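Local coordinates for protein predicted ATPase of the ABC class (Vibrio vulnificus, PDB 5D6A) that probably binds and hydrolyses ATP as an ABC-class ATPase, and is captured here with the non-hydrolysable ATP analogue AMP-PNP, at residues 70-84 against 133-146. Sequence-based numbering, arbitrary orientation.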
ATOM      1  N   ALA A  70      23.139  -8.217   5.225  1.00 53.10           N
ATOM      2  CA  ALA A  70      24.114  -8.944   6.046  1.00 51.63           C
ATOM      3  C   ALA A  70      24.468 -10.335   5.518  1.00 49.76           C
ATOM      4  O   ALA A  70      23.681 -10.969   4.816  1.00 49.02           O
ATOM      5  CB  ALA A  70      23.621  -9.039   7.484  1.00 50.33           C
ATOM      6  N   SER A  71      25.665 -10.793   5.869  1.00 49.54           N
ATOM      7  CA  SER A  71      26.145 -12.105   5.450  1.00 49.51           C
ATOM      8  C   SER A  71      25.326 -13.203   6.110  1.00 47.39           C
ATOM      9  O   SER A  71      25.003 -13.115   7.293  1.00 46.90           O
ATOM     10  CB  SER A  71      27.620 -12.282   5.811  1.00 50.72           C
ATOM     11  OG  SER A  71      28.426 -11.339   5.134  1.00 52.27           O
ATOM     12  N   ARG A  72      25.004 -14.238   5.336  1.00 46.44           N
ATOM     13  CA  ARG A  72      24.202 -15.355   5.822  1.00 44.34           C
ATOM     14  C   ARG A  72      25.060 -16.437   6.480  1.00 44.50           C
ATOM     15  O   ARG A  72      26.096 -16.840   5.943  1.00 45.60           O
ATOM     16  CB  ARG A  72      23.410 -15.976   4.672  1.00 43.97           C
ATOM     17  CG  ARG A  72      22.488 -15.015   3.937  1.00 43.92           C
ATOM     18  CD  ARG A  72      21.701 -15.764   2.877  1.00 43.89           C
ATOM     19  NE  ARG A  72      20.814 -14.906   2.090  1.00 44.81           N
ATOM     20  CZ  ARG A  72      19.572 -14.559   2.435  1.00 43.63           C
ATOM     21  NH1 ARG A  72      19.040 -14.964   3.585  1.00 42.01           N
ATOM     22  NH2 ARG A  72      18.861 -13.785   1.626  1.00 44.39           N
ATOM     23  N   PHE A  73      24.608 -16.894   7.647  1.00 43.09           N
ATOM     24  CA  PHE A  73      25.278 -17.934   8.427  1.00 42.96           C
ATOM     25  C   PHE A  73      24.291 -19.042   8.791  1.00 40.91           C
ATOM     26  O   PHE A  73      23.081 -18.825   8.803  1.00 39.56           O
ATOM     27  CB  PHE A  73      25.839 -17.346   9.727  1.00 44.11           C
ATOM     28  CG  PHE A  73      27.134 -16.598   9.564  1.00 46.39           C
ATOM     29  CD1 PHE A  73      27.201 -15.437   8.805  1.00 47.00           C
ATOM     30  CD2 PHE A  73      28.277 -17.027  10.228  1.00 48.04           C
ATOM     31  CE1 PHE A  73      28.396 -14.747   8.675  1.00 48.99           C
ATOM     32  CE2 PHE A  73      29.472 -16.335  10.108  1.00 49.68           C
ATOM     33  CZ  PHE A  73      29.531 -15.193   9.331  1.00 50.32           C
ATOM     34  N   ARG A  74      24.818 -20.227   9.078  1.00 40.96           N
ATOM     35  CA  ARG A  74      24.003 -21.361   9.508  1.00 41.08           C
ATOM     36  C   ARG A  74      24.792 -22.157  10.527  1.00 42.31           C
ATOM     37  O   ARG A  74      26.016 -22.220  10.454  1.00 44.00           O
ATOM     38  CB  ARG A  74      23.606 -22.268   8.341  1.00 42.17           C
ATOM     39  CG  ARG A  74      22.746 -21.593   7.287  1.00 41.90           C
ATOM     40  CD  ARG A  74      22.249 -22.566   6.228  1.00 42.68           C
ATOM     41  NE  ARG A  74      23.339 -23.229   5.507  1.00 44.68           N
ATOM     42  CZ  ARG A  74      23.800 -24.456   5.759  1.00 46.36           C
ATOM     43  NH1 ARG A  74      23.263 -25.216   6.709  1.00 46.32           N
ATOM     44  NH2 ARG A  74      24.801 -24.936   5.032  1.00 49.12           N
ATOM     45  N   ALA A  75      24.092 -22.757  11.482  1.00 42.22           N
ATOM     46  CA  ALA A  75      24.740 -23.553  12.517  1.00 43.71           C
ATOM     47  C   ALA A  75      23.950 -24.825  12.760  1.00 44.60           C
ATOM     48  O   ALA A  75      22.723 -24.797  12.812  1.00 43.58           O
ATOM     49  CB  ALA A  75      24.863 -22.752  13.801  1.00 43.28           C
ATOM     50  N   PHE A  76      24.659 -25.937  12.921  1.00 47.06           N
ATOM     51  CA  PHE A  76      24.016 -27.224  13.149  1.00 48.22           C
ATOM     52  C   PHE A  76      24.432 -27.850  14.473  1.00 48.95           C
ATOM     53  O   PHE A  76      25.600 -27.803  14.846  1.00 49.35           O
ATOM     54  CB  PHE A  76      24.338 -28.179  11.998  1.00 50.26           C
ATOM     55  CG  PHE A  76      23.864 -29.581  12.231  1.00 51.85           C
ATOM     56  CD1 PHE A  76      22.538 -29.922  12.012  1.00 50.83           C
ATOM     57  CD2 PHE A  76      24.743 -30.560  12.675  1.00 55.08           C
ATOM     58  CE1 PHE A  76      22.095 -31.214  12.231  1.00 53.35           C
ATOM     59  CE2 PHE A  76      24.309 -31.853  12.897  1.00 57.17           C
ATOM     60  CZ  PHE A  76      22.983 -32.181  12.673  1.00 56.58           C
ATOM     61  N   ARG A  77      23.462 -28.439  15.172  1.00 49.68           N
ATOM     62  CA  ARG A  77      23.712 -29.114  16.441  1.00 52.05           C
ATOM     63  C   ARG A  77      22.963 -30.432  16.541  1.00 52.98           C
ATOM     64  O   ARG A  77      21.735 -30.449  16.492  1.00 53.25           O
ATOM     65  CB  ARG A  77      23.289 -28.252  17.622  1.00 52.22           C
ATOM     66  CG  ARG A  77      24.050 -26.953  17.776  1.00 52.65           C
ATOM     67  CD  ARG A  77      24.068 -26.576  19.243  1.00 55.11           C
ATOM     68  NE  ARG A  77      24.879 -27.528  20.008  1.00 60.12           N
ATOM     69  CZ  ARG A  77      24.971 -27.565  21.336  1.00 62.87           C
ATOM     70  NH1 ARG A  77      25.747 -28.473  21.918  1.00 65.48           N
ATOM     71  NH2 ARG A  77      24.290 -26.709  22.089  1.00 63.47           N
ATOM     72  N   ALA A  78      23.703 -31.527  16.713  1.00 55.40           N
ATOM     73  CA  ALA A  78      23.111 -32.858  16.839  1.00 56.48           C
ATOM     74  C   ALA A  78      22.315 -32.971  18.136  1.00 56.07           C
ATOM     75  O   ALA A  78      22.712 -32.414  19.156  1.00 56.28           O
ATOM     76  CB  ALA A  78      24.196 -33.921  16.790  1.00 59.75           C
ATOM     77  N   TRP A  79      21.202 -33.703  18.091  1.00 56.34           N
ATOM     78  CA  TRP A  79      20.320 -33.869  19.259  1.00 57.34           C
ATOM     79  C   TRP A  79      21.003 -34.374  20.537  1.00 61.03           C
ATOM     80  O   TRP A  79      20.513 -34.128  21.639  1.00 62.13           O
ATOM     81  CB  TRP A  79      19.160 -34.818  18.935  1.00 57.99           C
ATOM     82  CG  TRP A  79      18.218 -34.320  17.895  1.00 55.87           C
ATOM     83  CD1 TRP A  79      18.143 -34.721  16.596  1.00 56.07           C
ATOM     84  CD2 TRP A  79      17.209 -33.320  18.066  1.00 52.87           C
ATOM     85  NE1 TRP A  79      17.148 -34.033  15.943  1.00 53.63           N
ATOM     86  CE2 TRP A  79      16.560 -33.165  16.826  1.00 51.48           C
ATOM     87  CE3 TRP A  79      16.793 -32.537  19.149  1.00 51.72           C
ATOM     88  CZ2 TRP A  79      15.514 -32.262  16.637  1.00 49.28           C
ATOM     89  CZ3 TRP A  79      15.754 -31.637  18.959  1.00 49.36           C
ATOM     90  CH2 TRP A  79      15.127 -31.510  17.714  1.00 48.16           C
ATOM     91  N   SER A  80      22.115 -35.089  20.393  1.00 64.13           N
ATOM     92  CA  SER A  80      22.822 -35.641  21.552  1.00 67.61           C
ATOM     93  C   SER A  80      23.386 -34.576  22.491  1.00 66.78           C
ATOM     94  O   SER A  80      23.387 -34.752  23.712  1.00 68.73           O
ATOM     95  CB  SER A  80      23.968 -36.538  21.084  1.00 70.58           C
ATOM     96  OG  SER A  80      23.487 -37.567  20.243  1.00 72.46           O
ATOM     97  N   LEU A  81      23.846 -33.471  21.915  1.00 63.92           N
ATOM     98  CA  LEU A  81      24.473 -32.396  22.678  1.00 63.12           C
ATOM     99  C   LEU A  81      23.504 -31.318  23.176  1.00 60.51           C
ATOM    100  O   LEU A  81      23.927 -30.380  23.856  1.00 60.33           O
ATOM    101  CB  LEU A  81      25.534 -31.729  21.800  1.00 62.33           C
ATOM    102  CG  LEU A  81      26.504 -32.678  21.085  1.00 64.81           C
ATOM    103  CD1 LEU A  81      27.463 -31.894  20.203  1.00 64.14           C
ATOM    104  CD2 LEU A  81      27.261 -33.546  22.082  1.00 68.61           C
ATOM    105  N   THR A  82      22.217 -31.459  22.860  1.00 58.92           N
ATOM    106  CA  THR A  82      21.214 -30.448  23.217  1.00 56.51           C
ATOM    107  C   THR A  82      20.323 -30.777  24.414  1.00 57.51           C
ATOM    108  O   THR A  82      19.890 -29.875  25.129  1.00 55.81           O
ATOM    109  CB  THR A  82      20.278 -30.180  22.021  1.00 54.22           C
ATOM    110  OG1 THR A  82      19.563 -31.376  21.690  1.00 54.28           O
ATOM    111  CG2 THR A  82      21.075 -29.713  20.806  1.00 53.86           C
ATOM    112  N   GLY A  83      20.035 -32.059  24.622  1.00 60.88           N
ATOM    113  CA  GLY A  83      19.144 -32.473  25.707  1.00 62.37           C
ATOM    114  C   GLY A  83      17.690 -32.177  25.355  1.00 60.29           C
ATOM    115  O   GLY A  83      16.857 -31.970  26.238  1.00 59.58           O
ATOM    116  N   LEU A  84      17.394 -32.156  24.054  1.00 58.75           N
ATOM    117  CA  LEU A  84      16.047 -31.877  23.553  1.00 57.05           C
ATOM    118  C   LEU A  84      15.575 -32.939  22.554  1.00 58.22           C
ATOM    119  O   LEU A  84      14.684 -32.682  21.743  1.00 56.30           O
ATOM    120  CB  LEU A  84      16.013 -30.492  22.890  1.00 54.27           C
ATOM    121  CG  LEU A  84      16.331 -29.287  23.782  1.00 53.44           C
ATOM    122  CD1 LEU A  84      16.464 -28.018  22.955  1.00 50.47           C
ATOM    123  CD2 LEU A  84      15.273 -29.112  24.861  1.00 53.78           C
ATOM    124  N   PHE A 133      14.241 -28.507  12.323  1.00 44.75           N
ATOM    125  CA  PHE A 133      14.555 -29.798  12.943  1.00 47.34           C
ATOM    126  C   PHE A 133      14.699 -30.853  11.860  1.00 50.24           C
ATOM    127  O   PHE A 133      14.042 -30.793  10.824  1.00 51.33           O
ATOM    128  CB  PHE A 133      13.485 -30.297  13.932  1.00 46.81           C
ATOM    129  CG  PHE A 133      13.335 -29.468  15.180  1.00 45.10           C
ATOM    130  CD1 PHE A 133      14.421 -28.838  15.769  1.00 44.55           C
ATOM    131  CD2 PHE A 133      12.115 -29.430  15.840  1.00 45.06           C
ATOM    132  CE1 PHE A 133      14.268 -28.108  16.937  1.00 43.95           C
ATOM    133  CE2 PHE A 133      11.961 -28.714  17.016  1.00 44.20           C
ATOM    134  CZ  PHE A 133      13.038 -28.049  17.562  1.00 43.15           C
ATOM    135  N   THR A 134      15.567 -31.822  12.122  1.00 55.25           N
ATOM    136  CA  THR A 134      15.798 -32.946  11.224  1.00 59.44           C
ATOM    137  C   THR A 134      15.975 -34.161  12.121  1.00 63.61           C
ATOM    138  O   THR A 134      15.774 -34.072  13.331  1.00 63.34           O
ATOM    139  CB  THR A 134      17.062 -32.748  10.363  1.00 59.52           C
ATOM    140  OG1 THR A 134      18.226 -32.750  11.200  1.00 60.07           O
ATOM    141  CG2 THR A 134      16.992 -31.437   9.594  1.00 57.56           C
ATOM    142  N   GLU A 135      16.341 -35.295  11.541  1.00 70.28           N
ATOM    143  CA  GLU A 135      16.582 -36.490  12.339  1.00 75.83           C
ATOM    144  C   GLU A 135      17.954 -36.379  13.005  1.00 73.74           C
ATOM    145  O   GLU A 135      18.157 -36.887  14.109  1.00 73.48           O
ATOM    146  CB  GLU A 135      16.503 -37.754  11.475  1.00 84.08           C
ATOM    147  CG  GLU A 135      15.129 -38.006  10.862  1.00 88.90           C
ATOM    148  CD  GLU A 135      14.043 -38.248  11.900  1.00 92.94           C
ATOM    149  OE1 GLU A 135      12.858 -37.985  11.592  1.00 95.49           O
ATOM    150  OE2 GLU A 135      14.369 -38.692  13.025  1.00 95.00           O
ATOM    151  N   GLU A 136      18.878 -35.685  12.340  1.00 71.20           N
ATOM    152  CA  GLU A 136      20.237 -35.519  12.849  1.00 69.95           C
ATOM    153  C   GLU A 136      20.306 -34.494  13.978  1.00 64.92           C
ATOM    154  O   GLU A 136      20.938 -34.743  15.003  1.00 65.76           O
ATOM    155  CB  GLU A 136      21.206 -35.097  11.731  1.00 71.38           C
ATOM    156  CG  GLU A 136      21.325 -36.061  10.557  1.00 75.24           C
ATOM    157  CD  GLU A 136      20.106 -36.076   9.651  1.00 75.90           C
ATOM    158  OE1 GLU A 136      19.221 -35.205   9.805  1.00 72.95           O
ATOM    159  OE2 GLU A 136      20.038 -36.960   8.769  1.00 80.88           O
ATOM    160  N   GLY A 137      19.668 -33.342  13.793  1.00 59.21           N
ATOM    161  CA  GLY A 137      19.709 -32.305  14.819  1.00 55.05           C
ATOM    162  C   GLY A 137      18.976 -31.016  14.506  1.00 50.39           C
ATOM    163  O   GLY A 137      18.156 -30.943  13.588  1.00 48.72           O
ATOM    164  N   ILE A 138      19.290 -29.992  15.293  1.00 47.50           N
ATOM    165  CA  ILE A 138      18.681 -28.679  15.159  1.00 44.50           C
ATOM    166  C   ILE A 138      19.549 -27.789  14.275  1.00 43.98           C
ATOM    167  O   ILE A 138      20.773 -27.757  14.430  1.00 44.89           O
ATOM    168  CB  ILE A 138      18.528 -28.011  16.541  1.00 42.96           C
ATOM    169  CG1 ILE A 138      17.785 -28.947  17.502  1.00 44.05           C
ATOM    170  CG2 ILE A 138      17.812 -26.675  16.417  1.00 40.69           C
ATOM    171  CD1 ILE A 138      17.635 -28.406  18.906  1.00 43.70           C
ATOM    172  N   GLU A 139      18.919 -27.071  13.348  1.00 42.17           N
ATOM    173  CA  GLU A 139      19.645 -26.163  12.465  1.00 41.98           C
ATOM    174  C   GLU A 139      19.159 -24.730  12.649  1.00 39.88           C
ATOM    175  O   GLU A 139      17.955 -24.468  12.657  1.00 38.71           O
ATOM    176  CB  GLU A 139      19.506 -26.580  10.996  1.00 42.81           C
ATOM    177  CG  GLU A 139      20.227 -25.644  10.032  1.00 43.24           C
ATOM    178  CD  GLU A 139      20.159 -26.090   8.584  1.00 45.53           C
ATOM    179  OE1 GLU A 139      19.738 -27.237   8.316  1.00 48.28           O
ATOM    180  OE2 GLU A 139      20.538 -25.287   7.707  1.00 45.37           O
ATOM    181  N   LEU A 140      20.111 -23.813  12.801  1.00 39.45           N
ATOM    182  CA  LEU A 140      19.821 -22.397  12.963  1.00 38.32           C
ATOM    183  C   LEU A 140      20.304 -21.652  11.738  1.00 38.32           C
ATOM    184  O   LEU A 140      21.387 -21.935  11.221  1.00 39.14           O
ATOM    185  CB  LEU A 140      20.541 -21.832  14.183  1.00 38.68           C
ATOM    186  CG  LEU A 140      20.282 -22.511  15.522  1.00 39.19           C
ATOM    187  CD1 LEU A 140      21.114 -21.825  16.594  1.00 39.44           C
ATOM    188  CD2 LEU A 140      18.803 -22.491  15.878  1.00 38.15           C
ATOM    189  N   ARG A 141      19.500 -20.703  11.276  1.00 36.74           N
ATOM    190  CA  ARG A 141      19.856 -19.883  10.132  1.00 36.92           C
ATOM    191  C   ARG A 141      19.664 -18.430  10.524  1.00 36.48           C
ATOM    192  O   ARG A 141      18.615 -18.057  11.048  1.00 35.81           O
ATOM    193  CB  ARG A 141      19.010 -20.238   8.919  1.00 37.19           C
ATOM    194  CG  ARG A 141      19.170 -21.680   8.468  1.00 38.12           C
ATOM    195  CD  ARG A 141      18.459 -21.909   7.149  1.00 38.73           C
ATOM    196  NE  ARG A 141      18.572 -23.285   6.689  1.00 39.64           N
ATOM    197  CZ  ARG A 141      17.958 -23.764   5.611  1.00 40.74           C
ATOM    198  NH1 ARG A 141      17.173 -22.982   4.875  1.00 40.45           N
ATOM    199  NH2 ARG A 141      18.120 -25.034   5.273  1.00 42.60           N
ATOM    200  N   PHE A 142      20.682 -17.616  10.267  1.00 37.34           N
ATOM    201  CA  PHE A 142      20.659 -16.214  10.653  1.00 38.20           C
ATOM    202  C   PHE A 142      21.677 -15.403   9.859  1.00 40.22           C
ATOM    203  O   PHE A 142      22.413 -15.949   9.036  1.00 40.88           O
ATOM    204  CB  PHE A 142      20.956 -16.112  12.156  1.00 37.93           C
ATOM    205  CG  PHE A 142      22.192 -16.852  12.572  1.00 38.43           C
ATOM    206  CD1 PHE A 142      22.122 -18.191  12.929  1.00 38.24           C
ATOM    207  CD2 PHE A 142      23.426 -16.222  12.588  1.00 39.86           C
ATOM    208  CE1 PHE A 142      23.258 -18.886  13.302  1.00 39.63           C
ATOM    209  CE2 PHE A 142      24.568 -16.910  12.960  1.00 40.91           C
ATOM    210  CZ  PHE A 142      24.482 -18.245  13.317  1.00 41.00           C
ATOM    211  N   ARG A 143      21.709 -14.098  10.115  1.00 41.99           N
ATOM    212  CA  ARG A 143      22.635 -13.196   9.439  1.00 44.34           C
ATOM    213  C   ARG A 143      23.662 -12.620  10.410  1.00 44.76           C
ATOM    214  O   ARG A 143      23.431 -12.570  11.618  1.00 44.46           O
ATOM    215  CB  ARG A 143      21.870 -12.048   8.787  1.00 46.01           C
ATOM    216  CG  ARG A 143      20.895 -12.460   7.697  1.00 47.05           C
ATOM    217  CD  ARG A 143      20.157 -11.232   7.194  1.00 50.27           C
ATOM    218  NE  ARG A 143      19.256 -11.501   6.072  1.00 52.47           N
ATOM    219  CZ  ARG A 143      19.591 -11.419   4.782  1.00 54.73           C
ATOM    220  NH1 ARG A 143      20.826 -11.084   4.410  1.00 55.76           N
ATOM    221  NH2 ARG A 143      18.678 -11.679   3.852  1.00 54.95           N
ATOM    222  N   VAL A 144      24.800 -12.194   9.866  1.00 45.61           N
ATOM    223  CA  VAL A 144      25.870 -11.584  10.653  1.00 47.03           C
ATOM    224  C   VAL A 144      26.461 -10.420   9.861  1.00 49.03           C
ATOM    225  O   VAL A 144      27.129 -10.628   8.849  1.00 50.32           O
ATOM    226  CB  VAL A 144      26.992 -12.588  10.993  1.00 47.38           C
ATOM    227  CG1 VAL A 144      28.141 -11.893  11.718  1.00 48.72           C
ATOM    228  CG2 VAL A 144      26.447 -13.738  11.827  1.00 46.51           C
ATOM    229  N   ASN A 145      26.203  -9.200  10.317  1.00 50.02           N
ATOM    230  CA  ASN A 145      26.715  -8.014   9.650  1.00 52.20           C
ATOM    231  C   ASN A 145      28.203  -7.850   9.970  1.00 54.66           C
ATOM    232  O   ASN A 145      28.570  -7.380  11.047  1.00 56.27           O
ATOM    233  CB  ASN A 145      25.920  -6.779  10.084  1.00 52.27           C
ATOM    234  CG  ASN A 145      26.265  -5.545   9.277  1.00 54.14           C
ATOM    235  OD1 ASN A 145      27.116  -5.580   8.389  1.00 55.61           O
ATOM    236  ND2 ASN A 145      25.595  -4.443   9.576  1.00 55.26           N
ATOM    237  N   LEU A 146      29.051  -8.250   9.025  1.00 56.46           N
ATOM    238  CA  LEU A 146      30.504  -8.184   9.202  1.00 59.67           C
ATOM    239  C   LEU A 146      30.994  -6.732   9.301  1.00 63.86           C
ATOM    240  O   LEU A 146      30.687  -5.914   8.432  1.00 65.48           O
ATOM    241  CB  LEU A 146      31.205  -8.919   8.054  1.00 59.70           C
ATOM    242  CG  LEU A 146      30.842 -10.404   7.908  1.00 57.15           C
ATOM    243  CD1 LEU A 146      31.488 -11.002   6.671  1.00 58.01           C
ATOM    244  CD2 LEU A 146      31.237 -11.192   9.148  1.00 56.39           C
TER
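In Glu139, CG points opposite the backbone N (chi1 179°) and the chain beyond it is extended, while Arg74 bends at chi3 (-60°). These torsions bring Arg74 NH1 to 2.9 Å from Glu139 OE2 in a salt bridge. Arg74 NE also forms a salt bridge with Asp60 of strand 56-61. Arg141 NE binds the same Glu139 OE2 at 3.0 Å, from the opposite face of the carboxylate. Arg141 NH1 donates to His548 O. One oxygen is thus gripped by two arginines, and its charge probably eases their closeness. Further along this face, the side chains of Arg72 and Arg143 run side by side, pointing the same way, with Arg143 NH2 over one face of the Arg72 guanidinium and the planes 47° apart. Both form salt bridges with Asp550, which probably offsets their like charges.

The backbones of strands 71-78 and 137-144 form an antiparallel pair. Phe73 and Phe142 are a hydrogen-bonded pair, linked in both directions. On their face of the sheet, Val144 CG2 sits over the Phe73 ring, 3.7 Å from its centroid. Phe142 CE2 touches Phe73 CB at 3.5 Å.

Past the strand end, Trp79 folds back over segment 133-146. Its NE1 donates to Thr134 O at 3.0 Å, in the indole plane but from above the carbonyl plane. Gly137 CA and Ile138 CG1 make CH-pi contacts over one indole face. Trp79 CH2 lies over the Phe133 ring, 3.4 Å from Phe133 CD1.

The pair belongs to the N-terminal antiparallel sheet. Strand 56-61 flanks 71-78; strands 116-117 and 131-133 pair with 137-144. Helix 155-172 packs on Ala75, Leu140 and Phe142, while helix 92-109 meets Leu140 and Phe133.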